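Local coordinates for protein anti-sigma-I factor RsgI3 (Clostridium thermocellum, PDB 6QE7) that probably restrains the sigma factor SigI3 until its extracellular tandem PA14 sensing domains, the part present here, bind plant polysaccharides such as pectin, at residues I28-E34 with R116-L122; F64-D70 with Q88-S94. One frame throughout, in Å; residues are numbered along the deposited sequence.

Interaction 1 (I28-E34 with R116-L122); sequences IDFDWGE and RAASAKL. With CA (calcium ion), chain D.
The indole of Trp32 and the methyl groups of Ala118 and Ala120 meet on one side of a two-stranded antiparallel ladder. Trp32 CE3 lies 4.2 Å from Ala118 CB, and the neighbouring CZ3 approaches Ala120 CB obliquely. One face of the indole carries Phe30 CB, 3.2 Å above the plane and displaced toward the rim. The Phe30 ring turns away from 116-122, so across the ladder it meets only Ala120 O, which sits at its edge near the ring plane. Further along this side, Ile28 crosses Leu122, CB to CB at 3.9 Å. With Ile28 CG1 beside the backbone N (chi1 -55°), Ile28 CG2 is left to lie 3.6 Å from Ala120 O.

The other side is polar. Lys121 runs out extended past Asp29, with its methylene groups beside Asp29 OD1; NZ stays 4.1 Å from that oxygen, too far for a salt bridge.

Between the two sides the backbones pair: Phe30 and Ala120 form the hydrogen-bonded pair, Phe30 N to Ala120 O being 2.7 Å. Beyond it the register slips: Trp32 and Gly33 both face Ala118 in a classic beta bulge. Gly33 O takes Ala118 N almost straight along its C=O axis (179°). An Asx turn steadies the bulge, as Gly33 N meets Asp31 OD1 (2.9 Å) from above the carboxylate plane. Gly33 itself has positive phi, a conformation that favours glycine. Just past the bulge Ala117 O binds a calcium ion at 2.3 Å.

Strand 119-125 lies between 29-31 and 60-69 in its sheet, bonding through Ser119 and Lys121 to Asp69 and Val67. The alanine and aromatic side packs on the other sheet of this PA14 domain, against Tyr46 and Trp50 of strand 46-51 and Met109 and Tyr111 of strand 105-113.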
loop_
_atom_site.group_PDB
_atom_site.type_symbol
_atom_site.label_atom_id
_atom_site.label_comp_id
_atom_site.label_asym_id
_atom_site.label_seq_id
_atom_site.Cartn_x
_atom_site.Cartn_y
_atom_site.Cartn_z
ATOM N N ILE A 28 8.222 0.704 22.206
ATOM C CA ILE A 28 8.403 1.562 21.005
ATOM C C ILE A 28 9.451 2.570 21.388
ATOM O O ILE A 28 9.111 3.572 21.968
ATOM C CB ILE A 28 7.103 2.187 20.428
ATOM C CG1 ILE A 28 6.061 1.105 20.119
ATOM C CG2 ILE A 28 7.441 3.031 19.199
ATOM C CD1 ILE A 28 4.690 1.632 19.741
ATOM N N ASP A 29 10.682 2.189 21.077
ATOM C CA ASP A 29 11.908 2.928 21.414
ATOM C C ASP A 29 12.982 2.590 20.362
ATOM O O ASP A 29 13.935 1.854 20.694
ATOM C CB ASP A 29 12.416 2.558 22.800
ATOM C CG ASP A 29 13.530 3.502 23.251
ATOM O OD1 ASP A 29 13.640 4.594 22.674
ATOM O OD2 ASP A 29 14.291 3.149 24.174
ATOM N N PHE A 30 12.803 3.088 19.144
ATOM C CA PHE A 30 13.599 2.686 17.984
ATOM C C PHE A 30 14.351 3.880 17.460
ATOM O O PHE A 30 13.762 4.890 17.175
ATOM C CB PHE A 30 12.683 2.058 16.931
ATOM C CG PHE A 30 12.149 0.714 17.301
ATOM C CD1 PHE A 30 12.970 -0.399 17.279
ATOM C CD2 PHE A 30 10.831 0.541 17.646
ATOM C CE1 PHE A 30 12.490 -1.653 17.630
ATOM C CE2 PHE A 30 10.344 -0.716 17.994
ATOM C CZ PHE A 30 11.153 -1.821 17.913
ATOM N N ASP A 31 15.627 3.701 17.208
ATOM C CA ASP A 31 16.356 4.653 16.365
ATOM C C ASP A 31 17.084 3.855 15.316
ATOM O O ASP A 31 17.984 3.199 15.665
ATOM C CB ASP A 31 17.286 5.561 17.164
ATOM C CG ASP A 31 18.035 6.547 16.271
ATOM O OD1 ASP A 31 17.887 6.497 15.015
ATOM O OD2 ASP A 31 18.824 7.329 16.821
ATOM N N TRP A 32 16.671 3.965 14.058
ATOM C CA TRP A 32 17.183 3.116 12.957
ATOM C C TRP A 32 18.217 3.892 12.165
ATOM O O TRP A 32 18.660 3.385 11.117
ATOM C CB TRP A 32 16.019 2.631 12.089
ATOM C CG TRP A 32 15.093 1.743 12.837
ATOM C CD1 TRP A 32 15.424 0.568 13.461
ATOM C CD2 TRP A 32 13.693 1.939 13.052
ATOM N NE1 TRP A 32 14.313 -0.027 13.955
ATOM C CE2 TRP A 32 13.242 0.808 13.760
ATOM C CE3 TRP A 32 12.779 2.931 12.666
ATOM C CZ2 TRP A 32 11.911 0.651 14.122
ATOM C CZ3 TRP A 32 11.458 2.754 13.004
ATOM C CH2 TRP A 32 11.044 1.661 13.762
ATOM N N GLY A 33 18.662 5.026 12.700
ATOM C CA GLY A 33 19.584 5.915 11.986
ATOM C C GLY A 33 19.074 6.184 10.584
ATOM O O GLY A 33 17.958 6.665 10.496
ATOM N N GLU A 34 19.842 5.850 9.549
ATOM C CA GLU A 34 19.440 5.987 8.133
ATOM C C GLU A 34 19.115 4.599 7.555
ATOM O O GLU A 34 19.039 4.436 6.297
ATOM C CB GLU A 34 20.509 6.767 7.352
ATOM C CG GLU A 34 20.587 8.182 7.811
ATOM C CD GLU A 34 21.615 9.023 7.098
ATOM O OE1 GLU A 34 22.826 8.637 7.170
ATOM O OE2 GLU A 34 21.193 10.028 6.465
ATOM N N ARG A 116 16.169 9.525 4.386
ATOM C CA ARG A 116 17.131 9.969 5.418
ATOM C C ARG A 116 16.868 9.203 6.708
ATOM O O ARG A 116 16.907 7.929 6.694
ATOM C CB ARG A 116 17.021 11.473 5.531
ATOM C CG ARG A 116 17.219 12.063 4.141
ATOM C CD ARG A 116 17.642 13.499 4.208
ATOM N NE ARG A 116 17.701 14.027 2.845
ATOM C CZ ARG A 116 18.618 14.876 2.400
ATOM N NH1 ARG A 116 19.576 15.296 3.204
ATOM N NH2 ARG A 116 18.539 15.347 1.171
ATOM N N ALA A 117 16.817 9.913 7.805
ATOM C CA ALA A 117 16.844 9.292 9.146
ATOM C C ALA A 117 15.478 8.689 9.457
ATOM O O ALA A 117 14.483 9.132 8.897
ATOM C CB ALA A 117 17.251 10.340 10.141
ATOM N N ALA A 118 15.414 7.696 10.335
ATOM C CA ALA A 118 14.158 7.008 10.733
ATOM C C ALA A 118 14.227 6.652 12.225
ATOM O O ALA A 118 15.260 6.029 12.648
ATOM C CB ALA A 118 13.930 5.790 9.833
ATOM N N SER A 119 13.208 7.039 12.999
ATOM C CA SER A 119 13.074 6.675 14.432
ATOM C C SER A 119 11.627 6.729 14.898
ATOM O O SER A 119 10.833 7.485 14.322
ATOM C CB SER A 119 13.935 7.589 15.325
ATOM O OG SER A 119 13.723 8.977 15.059
ATOM N N ALA A 120 11.311 5.997 15.961
ATOM C CA ALA A 120 9.953 5.982 16.539
ATOM C C ALA A 120 10.057 5.618 18.019
ATOM O O ALA A 120 10.584 4.515 18.375
ATOM C CB ALA A 120 9.047 5.037 15.790
ATOM N N LYS A 121 9.476 6.475 18.823
ATOM C CA LYS A 121 9.448 6.361 20.304
ATOM C C LYS A 121 8.109 6.824 20.824
ATOM O O LYS A 121 7.626 7.919 20.341
ATOM C CB LYS A 121 10.482 7.289 20.929
ATOM C CG LYS A 121 11.894 6.953 20.495
ATOM C CD LYS A 121 12.963 7.898 20.933
ATOM C CE LYS A 121 14.233 7.509 20.213
ATOM N NZ LYS A 121 15.418 7.855 21.005
ATOM N N LEU A 122 7.566 6.039 21.749
ATOM C CA LEU A 122 6.282 6.325 22.426
ATOM C C LEU A 122 6.538 6.458 23.931
ATOM O O LEU A 122 6.958 5.476 24.522
ATOM C CB LEU A 122 5.302 5.187 22.143
ATOM C CG LEU A 122 3.960 5.283 22.855
ATOM C CD1 LEU A 122 3.213 6.508 22.410
ATOM C CD2 LEU A 122 3.109 4.053 22.610
HETATM CA CA CA D . 12.968 10.177 7.513
HETATM O O HOH W 1 6.866 2.327 24.279
HETATM O O HOH W 2 12.515 12.433 6.015
HETATM O O HOH W 3 14.057 12.678 7.809
#

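Interaction 2 (F64-D70 with Q88-S94); sequences FYTVTDD and QSATEHS. With CA (calcium ion), chain D.
Gln88 crosses Thr68 at a slant, its CG between backbone N and carbonyl carbon (chi1 50°), and the extended chain carries NE2 to Thr68 O at 3.1 Å. Thr91 N reaches the same oxygen from the opposite face of the carbonyl plane. The amide's rotation is set from its other end: His93 NE2 points at Gln88 OE1 (2.9 Å, 177°), in the ring plane and on an oxygen lone pair.

On the other side of the sheet the Tyr65 ring and the Glu92 carboxylate run alongside each other in the same direction, Tyr65 CD2 3.7 Å from Glu92 OE2, their planes inclined by 46°. Lys131 pairs with both, as a salt bridge to Glu92 OE2 and a cation-pi contact to the ring.

At the strand end Asp69 OD1 and Asp70 OD1 bind calcium at 2.3 and 2.4 Å. Asp70 OD1 also accepts from the backbone N of His114, and Asp70 OD2 accepts a hydrogen bond from Gln88 N on its anti side. Asp69 and Asp70, joined by a cis peptide bond, with Gln113 OE1, the carbonyl oxygens of Val115 and Ala117 and two waters completing the shell, form the DcisD calcium site known from sugar-binding PA14 domains such as those of yeast adhesins.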
loop_
_atom_site.group_PDB
_atom_site.type_symbol
_atom_site.label_atom_id
_atom_site.label_comp_id
_atom_site.label_asym_id
_atom_site.label_seq_id
_atom_site.Cartn_x
_atom_site.Cartn_y
_atom_site.Cartn_z
ATOM N N PHE A 64 0.460 11.306 26.461
ATOM C CA PHE A 64 1.222 10.467 25.495
ATOM C C PHE A 64 2.072 11.378 24.619
ATOM O O PHE A 64 1.682 12.544 24.213
ATOM C CB PHE A 64 0.300 9.625 24.626
ATOM C CG PHE A 64 -0.336 8.578 25.444
ATOM C CD1 PHE A 64 -1.383 8.901 26.290
ATOM C CD2 PHE A 64 0.187 7.317 25.495
ATOM C CE1 PHE A 64 -1.967 7.928 27.075
ATOM C CE2 PHE A 64 -0.424 6.341 26.257
ATOM C CZ PHE A 64 -1.486 6.652 27.057
ATOM N N TYR A 65 3.299 10.921 24.411
ATOM C CA TYR A 65 4.272 11.591 23.514
ATOM C C TYR A 65 4.783 10.566 22.491
ATOM O O TYR A 65 5.064 9.415 22.851
ATOM C CB TYR A 65 5.508 12.122 24.232
ATOM C CG TYR A 65 5.293 12.762 25.580
ATOM C CD1 TYR A 65 4.905 12.021 26.700
ATOM C CD2 TYR A 65 5.489 14.125 25.729
ATOM C CE1 TYR A 65 4.763 12.640 27.940
ATOM C CE2 TYR A 65 5.328 14.750 26.957
ATOM C CZ TYR A 65 4.960 14.005 28.064
ATOM O OH TYR A 65 4.771 14.682 29.251
ATOM N N THR A 66 4.959 11.049 21.263
ATOM C CA THR A 66 5.607 10.348 20.142
ATOM C C THR A 66 6.794 11.213 19.760
ATOM O O THR A 66 6.687 12.417 19.767
ATOM C CB THR A 66 4.631 10.113 18.987
ATOM O OG1 THR A 66 4.208 11.375 18.453
ATOM C CG2 THR A 66 3.416 9.312 19.390
ATOM N N VAL A 67 7.936 10.591 19.546
ATOM C CA VAL A 67 9.058 11.289 18.882
ATOM C C VAL A 67 9.372 10.420 17.665
ATOM O O VAL A 67 9.789 9.271 17.871
ATOM C CB VAL A 67 10.287 11.430 19.817
ATOM C CG1 VAL A 67 11.359 12.271 19.164
ATOM C CG2 VAL A 67 9.899 12.041 21.141
ATOM N N THR A 68 9.180 10.960 16.469
ATOM C CA THR A 68 9.193 10.199 15.205
ATOM C C THR A 68 9.899 11.005 14.145
ATOM O O THR A 68 9.730 12.241 14.070
ATOM C CB THR A 68 7.812 9.819 14.687
ATOM O OG1 THR A 68 6.854 10.902 14.573
ATOM C CG2 THR A 68 7.184 8.766 15.560
ATOM N N ASP A 69 10.521 10.239 13.266
ATOM C CA ASP A 69 10.886 10.667 11.911
ATOM C C ASP A 69 10.586 9.466 11.023
ATOM O O ASP A 69 11.279 8.461 11.225
ATOM C CB ASP A 69 12.346 11.124 11.902
ATOM C CG ASP A 69 12.843 11.400 10.500
ATOM O OD1 ASP A 69 12.156 10.952 9.508
ATOM O OD2 ASP A 69 13.861 12.077 10.403
ATOM N N ASP A 70 9.548 9.520 10.111
ATOM C CA ASP A 70 8.761 10.717 9.833
ATOM C C ASP A 70 7.472 10.773 10.639
ATOM O O ASP A 70 7.514 11.138 11.811
ATOM C CB ASP A 70 8.478 10.863 8.348
ATOM C CG ASP A 70 9.785 11.088 7.600
ATOM O OD1 ASP A 70 10.554 10.062 7.431
ATOM O OD2 ASP A 70 10.009 12.221 7.135
ATOM N N GLN A 88 9.005 14.777 8.578
ATOM C CA GLN A 88 9.566 15.560 9.682
ATOM C C GLN A 88 10.818 14.861 10.196
ATOM O O GLN A 88 10.774 13.679 10.421
ATOM C CB GLN A 88 8.581 15.721 10.848
ATOM C CG GLN A 88 7.950 14.417 11.312
ATOM C CD GLN A 88 7.047 14.614 12.508
ATOM O OE1 GLN A 88 6.316 15.580 12.621
ATOM N NE2 GLN A 88 7.095 13.682 13.455
ATOM N N SER A 89 11.898 15.596 10.300
ATOM C CA SER A 89 12.959 15.292 11.276
ATOM C C SER A 89 12.326 14.915 12.615
ATOM O O SER A 89 11.175 15.382 12.846
ATOM C CB SER A 89 13.844 16.480 11.405
ATOM O OG SER A 89 15.037 16.045 11.962
ATOM N N ALA A 90 13.078 14.231 13.504
ATOM C CA ALA A 90 12.628 13.734 14.827
ATOM C C ALA A 90 11.973 14.871 15.597
ATOM O O ALA A 90 12.598 15.922 15.788
ATOM C CB ALA A 90 13.764 13.191 15.648
ATOM N N THR A 91 10.724 14.694 15.966
ATOM C CA THR A 91 9.915 15.798 16.486
ATOM C C THR A 91 9.027 15.139 17.507
ATOM O O THR A 91 8.463 14.103 17.182
ATOM C CB THR A 91 9.080 16.523 15.416
ATOM O OG1 THR A 91 9.949 17.062 14.405
ATOM C CG2 THR A 91 8.204 17.590 16.041
ATOM N N GLU A 92 8.897 15.752 18.678
ATOM C CA GLU A 92 7.961 15.296 19.700
ATOM C C GLU A 92 6.606 15.944 19.391
ATOM O O GLU A 92 6.637 17.097 19.063
ATOM C CB GLU A 92 8.417 15.825 21.060
ATOM C CG GLU A 92 7.555 15.346 22.206
ATOM C CD GLU A 92 8.333 15.356 23.522
ATOM O OE1 GLU A 92 8.648 16.426 23.953
ATOM O OE2 GLU A 92 8.720 14.296 24.012
ATOM N N HIS A 93 5.510 15.232 19.654
ATOM C CA HIS A 93 4.100 15.693 19.609
ATOM C C HIS A 93 3.464 14.985 20.777
ATOM O O HIS A 93 4.001 13.928 21.189
ATOM C CB HIS A 93 3.359 15.281 18.306
ATOM C CG HIS A 93 4.000 15.808 17.062
ATOM N ND1 HIS A 93 4.106 17.172 16.799
ATOM C CD2 HIS A 93 4.592 15.180 16.009
ATOM C CE1 HIS A 93 4.740 17.354 15.650
ATOM N NE2 HIS A 93 5.012 16.134 15.125
ATOM N N SER A 94 2.411 15.545 21.332
ATOM C CA SER A 94 1.834 14.963 22.551
ATOM C C SER A 94 0.369 15.363 22.658
ATOM O O SER A 94 0.056 16.401 22.090
ATOM C CB SER A 94 2.609 15.472 23.742
ATOM O OG SER A 94 2.574 16.917 23.812
HETATM CA CA CA D . 12.968 10.177 7.513
HETATM O O HOH W 4 6.123 12.324 16.699
HETATM O O HOH W 5 15.388 12.529 12.595
HETATM O O HOH W 3 14.057 12.678 7.809
HETATM O O HOH W 2 12.515 12.433 6.015
#

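Overall arrangement
Both interactions belong to the first PA14 domain and to one antiparallel sheet, their centres about 10 Å apart. Strands 119-125 and 60-69 are neighbours there, giving the order 29-31, 119-125, 60-69, 91-99 across the sheet. Along the chain, both segments of interaction 2 fall within the 81 residues, largely strand, that separate those of interaction 1. Lys121 O to Val67 N and Ser119 O to Asp69 N are probable hydrogen bonds joining the two ladders. At one end they converge on a single calcium ion, which interaction 1 reaches through a backbone carbonyl and interaction 2 through two carboxylates, so the metal ties together chain regions distant in sequence.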